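Local coordinates for 2-oxoadipate dioxygenase/decarboxylase, chloroplastic/amyloplastic (Oryza sativa, PDB 6W1K), which uses iron(II) and molecular oxygen to decarboxylate and hydroxylate 2-oxoadipate, giving D-2-hydroxyglutarate in lysine breakdown, at residues 138-143 / 174-179; 208-213 / 229-234. All blocks are in the same frame, centred on the assembly; numbering follows the deposited sequence.

Contact 1 of 2, residues 138-143 / 174-179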
# COMPACT_ATOMS: atom_id res chain seq x y z
N ASP A 138 -16.52 3.50 20.36
CA ASP A 138 -17.50 4.57 20.33
C ASP A 138 -16.98 5.78 19.58
O ASP A 138 -17.75 6.49 18.92
CB ASP A 138 -17.90 5.00 21.74
CG ASP A 138 -18.76 3.97 22.45
OD1 ASP A 138 -19.23 3.01 21.80
OD2 ASP A 138 -18.97 4.13 23.68
N ILE A 139 -15.68 6.05 19.67
CA ILE A 139 -15.10 7.16 18.94
C ILE A 139 -15.18 6.89 17.44
O ILE A 139 -15.62 7.73 16.65
CB ILE A 139 -13.64 7.39 19.38
CG1 ILE A 139 -13.56 8.04 20.75
CG2 ILE A 139 -12.90 8.24 18.32
CD1 ILE A 139 -12.19 7.91 21.38
N ILE A 140 -14.80 5.68 17.03
CA ILE A 140 -14.86 5.35 15.61
C ILE A 140 -16.29 5.39 15.12
O ILE A 140 -16.57 5.90 14.03
CB ILE A 140 -14.20 3.98 15.37
CG1 ILE A 140 -12.70 4.12 15.57
CG2 ILE A 140 -14.52 3.45 13.96
CD1 ILE A 140 -11.96 2.78 15.80
N GLN A 141 -17.22 4.84 15.91
CA GLN A 141 -18.62 4.85 15.52
C GLN A 141 -19.13 6.27 15.34
O GLN A 141 -19.97 6.52 14.46
CB GLN A 141 -19.46 4.13 16.57
CG GLN A 141 -20.82 3.76 16.10
CD GLN A 141 -20.80 2.73 14.96
OE1 GLN A 141 -19.97 1.80 14.93
NE2 GLN A 141 -21.71 2.91 14.00
N LYS A 142 -18.68 7.21 16.18
CA LYS A 142 -19.11 8.60 16.03
C LYS A 142 -18.73 9.14 14.66
O LYS A 142 -19.54 9.80 13.98
CB LYS A 142 -18.49 9.48 17.13
CG LYS A 142 -18.74 10.99 16.93
CD LYS A 142 -18.20 11.84 18.09
CE LYS A 142 -16.68 11.83 18.13
NZ LYS A 142 -16.13 12.89 19.06
N TYR A 143 -17.48 8.92 14.25
CA TYR A 143 -17.06 9.44 12.95
C TYR A 143 -17.76 8.71 11.81
O TYR A 143 -18.21 9.36 10.85
CB TYR A 143 -15.56 9.36 12.83
CG TYR A 143 -14.92 10.38 13.71
CD1 TYR A 143 -14.89 11.71 13.34
CD2 TYR A 143 -14.42 10.05 14.93
CE1 TYR A 143 -14.34 12.67 14.14
CE2 TYR A 143 -13.84 10.98 15.71
CZ TYR A 143 -13.81 12.31 15.33
OH TYR A 143 -13.27 13.29 16.13
N GLN A 174 -5.92 11.42 20.01
CA GLN A 174 -5.07 11.02 21.12
C GLN A 174 -5.48 9.66 21.69
O GLN A 174 -4.63 8.81 21.94
CB GLN A 174 -5.11 12.08 22.22
CG GLN A 174 -4.13 13.20 22.09
CD GLN A 174 -4.30 14.18 23.24
OE1 GLN A 174 -5.40 14.69 23.48
NE2 GLN A 174 -3.22 14.41 24.00
N VAL A 175 -6.78 9.48 21.95
CA VAL A 175 -7.27 8.23 22.54
C VAL A 175 -6.99 7.05 21.60
O VAL A 175 -6.55 5.97 22.04
CB VAL A 175 -8.77 8.35 22.86
CG1 VAL A 175 -9.35 6.99 23.22
CG2 VAL A 175 -9.00 9.34 23.99
N LEU A 176 -7.27 7.21 20.32
CA LEU A 176 -7.01 6.11 19.38
C LEU A 176 -5.52 5.82 19.27
O LEU A 176 -5.10 4.66 19.25
CB LEU A 176 -7.58 6.45 18.02
CG LEU A 176 -9.10 6.42 17.89
CD1 LEU A 176 -9.45 6.73 16.42
CD2 LEU A 176 -9.71 5.10 18.35
N SER A 177 -4.70 6.88 19.20
CA SER A 177 -3.26 6.68 19.09
C SER A 177 -2.72 5.80 20.19
O SER A 177 -1.73 5.09 19.99
CB SER A 177 -2.51 8.00 19.12
OG SER A 177 -2.72 8.73 17.94
N ARG A 178 -3.33 5.86 21.38
CA ARG A 178 -2.82 5.10 22.52
C ARG A 178 -3.20 3.63 22.45
O ARG A 178 -2.48 2.78 22.99
CB ARG A 178 -3.34 5.72 23.82
CG ARG A 178 -2.64 7.04 24.21
CD ARG A 178 -3.37 7.72 25.38
NE ARG A 178 -2.98 9.12 25.51
CZ ARG A 178 -3.83 10.13 25.65
NH1 ARG A 178 -5.14 9.91 25.68
NH2 ARG A 178 -3.37 11.37 25.78
N GLU A 179 -4.31 3.30 21.79
CA GLU A 179 -4.75 1.92 21.69
C GLU A 179 -4.41 1.28 20.34
O GLU A 179 -4.08 0.09 20.30
CB GLU A 179 -6.26 1.83 21.90
CG GLU A 179 -6.80 0.39 21.78
CD GLU A 179 -8.25 0.26 22.22
OE1 GLU A 179 -8.89 1.31 22.45
OE2 GLU A 179 -8.74 -0.89 22.34
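Two helices, 134-147 and 170-179, pack here through Ile-139 and Ile-140 on the first and Val-175 and Leu-176 on the second. The tightest touch is Ile-139 CD1 on Val-175 CG1 at 3.5 Å, the two branches meeting at a slant, with Val-175 CB just behind at 3.8 Å from that same CD1. Ile-139 CG1 lies anti to the carbonyl carbon (chi1 -74°), and the extended chi2 then carries CD1 out over the valine. The other branch, CG2, leaves toward a different pair of neighbours. It rests 4.2 Å from Leu-176 CD1 and also lies in the plane of the Tyr-143 ring, at its edge. The next residue, Ile-140, reaches across with its long arm, putting CD1 4.1 Å from Leu-176 CD2. The leucine fork takes both isoleucines, with Ile-139 CG2 nearest its CD1 and Ile-140 CD1 nearest its CD2. In the fold this pair belongs to the all-helical run that links strand 121-127 to strand 195-199. The axes of the two short segments come no nearer than 11.1 Å and make an angle of 129°, closer to antiparallel than parallel, so the interface is made by branch ends, and only 176 Å² is buried. Helix 181-189 closes in as well, its Leu-187 touching both Leu-176 and Tyr-143. Polar ties connect the helices toward their ends: Glu-179 OE1 accepts from the hydroxyls of Ser-133 and Ser-136, while Lys-142 NZ forms a salt bridge with Asp-172, whose OD2 also bonds the Tyr-143 hydroxyl, and a further bond from Tyr-143 OH to Ile-169 N probably limits the turning of the ring whose edge meets Ile-139.

Contact 2 of 2, residues 208-213 / 229-234; sequences RSINKF and GILKVS. With SO4 (sulfate ion), chain H.
Leu-231 plants one methyl on Ile-210 and the other on Asn-211. Its CD1 nestles against the branched isoleucine, 3.9 Å from CG2 and 3.9 Å from CD1 of Ile-210, with CG1 of that residue nearly as close. Its CD2 comes up to the amide of Asn-211 instead, 3.4 Å from OD1, the two side chains lying at about a right angle. Leu-231 CG is anti to the backbone N (chi1 -175°), which sends the fork straight at the first turn of helix 210-219. An alanine here would lack both methyls and would probably leave Ile-210 without its partner on this side and the Asn-211 amide freer to turn. The contact joins the start of that helix to the chain at the foot of hairpin 232-233/239-243; on strand 239-243, Gln-240 touches both Ile-210 and Leu-231, while Gln-241, a 2-oxoadipate-binding residue whose side chain is about 6 Å from that of Ile-210, pairs through its backbone with Lys-232. Next outward, Ser-209 holds the N-cap position, its O accepting from Phe-213 N at 2.8 Å, while Glu-270 OE1 takes the Ile-210 amide. Behind Leu-231, Lys-232 NZ donates to Gly-229 O at 2.7 Å and also to Glu-227 O, pinning the loop that leads into the strand. Just ahead of the helix, the extended Arg-208 meets a sulfate, probably from the crystallisation liquor, at its guanidinium edge: a weak bond from Arg-208 NH2 to sulfate O1 spans 3.3 Å.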
# COMPACT_ATOMS: atom_id res chain seq x y z
N ARG A 208 18.73 -2.39 -8.92
CA ARG A 208 17.73 -3.44 -9.06
C ARG A 208 17.86 -4.50 -7.96
O ARG A 208 16.88 -5.17 -7.65
CB ARG A 208 17.85 -4.10 -10.43
CG ARG A 208 19.04 -5.02 -10.59
CD ARG A 208 19.08 -5.53 -12.04
NE ARG A 208 20.17 -6.47 -12.27
CZ ARG A 208 21.43 -6.12 -12.48
NH1 ARG A 208 21.77 -4.84 -12.50
NH2 ARG A 208 22.35 -7.05 -12.68
N SER A 209 19.05 -4.66 -7.38
CA SER A 209 19.19 -5.48 -6.19
C SER A 209 18.77 -4.67 -4.96
O SER A 209 19.25 -3.55 -4.77
CB SER A 209 20.63 -5.98 -6.04
OG SER A 209 20.79 -6.56 -4.76
N ILE A 210 17.89 -5.24 -4.14
CA ILE A 210 17.26 -4.43 -3.10
C ILE A 210 18.27 -4.01 -2.04
O ILE A 210 18.14 -2.93 -1.44
CB ILE A 210 16.06 -5.18 -2.48
CG1 ILE A 210 15.24 -4.22 -1.61
CG2 ILE A 210 16.53 -6.41 -1.76
CD1 ILE A 210 13.80 -4.68 -1.41
N ASN A 211 19.29 -4.82 -1.79
CA ASN A 211 20.31 -4.43 -0.82
C ASN A 211 21.07 -3.20 -1.30
O ASN A 211 21.33 -2.27 -0.52
CB ASN A 211 21.27 -5.58 -0.56
CG ASN A 211 20.74 -6.56 0.48
OD1 ASN A 211 20.16 -6.15 1.50
ND2 ASN A 211 20.93 -7.85 0.24
N LYS A 212 21.36 -3.15 -2.59
CA LYS A 212 21.99 -1.98 -3.23
C LYS A 212 20.98 -0.83 -3.21
O LYS A 212 21.38 0.28 -2.94
CB LYS A 212 22.38 -2.28 -4.68
CG LYS A 212 23.85 -2.52 -4.91
CD LYS A 212 24.29 -3.90 -4.52
CE LYS A 212 25.74 -4.18 -4.88
NZ LYS A 212 25.92 -4.30 -6.34
N PHE A 213 19.71 -1.11 -3.48
CA PHE A 213 18.67 -0.08 -3.46
C PHE A 213 18.58 0.57 -2.08
O PHE A 213 18.54 1.80 -1.97
CB PHE A 213 17.31 -0.66 -3.85
CG PHE A 213 16.27 0.39 -4.08
CD1 PHE A 213 15.99 0.83 -5.37
CD2 PHE A 213 15.59 0.99 -3.01
CE1 PHE A 213 15.07 1.82 -5.59
CE2 PHE A 213 14.69 2.00 -3.23
CZ PHE A 213 14.41 2.40 -4.53
N GLY A 229 14.69 -5.26 11.23
CA GLY A 229 15.70 -5.01 10.24
C GLY A 229 15.18 -4.15 9.10
O GLY A 229 13.98 -4.03 8.86
N ILE A 230 16.12 -3.55 8.37
CA ILE A 230 15.71 -2.72 7.25
C ILE A 230 15.19 -3.55 6.09
O ILE A 230 14.49 -3.03 5.23
CB ILE A 230 16.86 -1.80 6.79
CG1 ILE A 230 18.11 -2.62 6.45
CG2 ILE A 230 17.19 -0.76 7.90
CD1 ILE A 230 19.13 -1.82 5.63
N LEU A 231 15.52 -4.84 6.04
CA LEU A 231 15.10 -5.71 4.95
C LEU A 231 14.30 -6.87 5.53
O LEU A 231 14.85 -7.72 6.24
CB LEU A 231 16.31 -6.23 4.17
CG LEU A 231 15.96 -7.05 2.93
CD1 LEU A 231 15.25 -6.17 1.89
CD2 LEU A 231 17.23 -7.68 2.36
N LYS A 232 13.01 -6.91 5.22
CA LYS A 232 12.15 -8.01 5.63
C LYS A 232 12.20 -9.09 4.56
O LYS A 232 11.88 -8.84 3.39
CB LYS A 232 10.71 -7.51 5.81
CG LYS A 232 10.49 -6.69 7.08
CD LYS A 232 11.16 -5.34 7.00
CE LYS A 232 10.52 -4.36 7.98
NZ LYS A 232 11.41 -3.22 8.34
N VAL A 233 12.54 -10.30 4.97
CA VAL A 233 12.71 -11.43 4.07
C VAL A 233 11.71 -12.51 4.45
O VAL A 233 11.66 -12.94 5.61
CB VAL A 233 14.14 -11.98 4.11
CG1 VAL A 233 14.22 -13.22 3.24
CG2 VAL A 233 15.16 -10.93 3.69
N SER A 234 10.98 -12.92 3.40
CA SER A 234 9.90 -13.84 3.60
C SER A 234 10.60 -15.12 3.95
O SER A 234 11.72 -15.43 3.59
CB SER A 234 9.02 -14.08 2.47
OG SER A 234 9.77 -14.49 1.39
S SO4 H . 25.51 -4.35 -12.82
O1 SO4 H . 25.26 -5.62 -13.52
O2 SO4 H . 24.76 -3.28 -13.48
O3 SO4 H . 25.10 -4.47 -11.42
O4 SO4 H . 26.94 -4.04 -12.90

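How the contacts relate
The two contacts follow one another along the chain, contact 1 closing before contact 2 opens, with strand 195-199 between them. Their centres are about 35 Å apart and their nearest atoms about 19 Å, so they do not touch. Contact 1 joins two helices, whereas contact 2 sets a helix start against a hairpin of the curled, mixed sheet. That sheet is their common reference: strands 57-65, 195-199 and 258-271 bring His-59, His-195 and Glu-267 to the metal site, which holds nickel in this crystal. The Ile-210 side chain of contact 2 lies about 11 Å from the metal, while Ile-140 of contact 1 is about 12 Å from the side chain of Arg-63, which binds 2-oxoadipate.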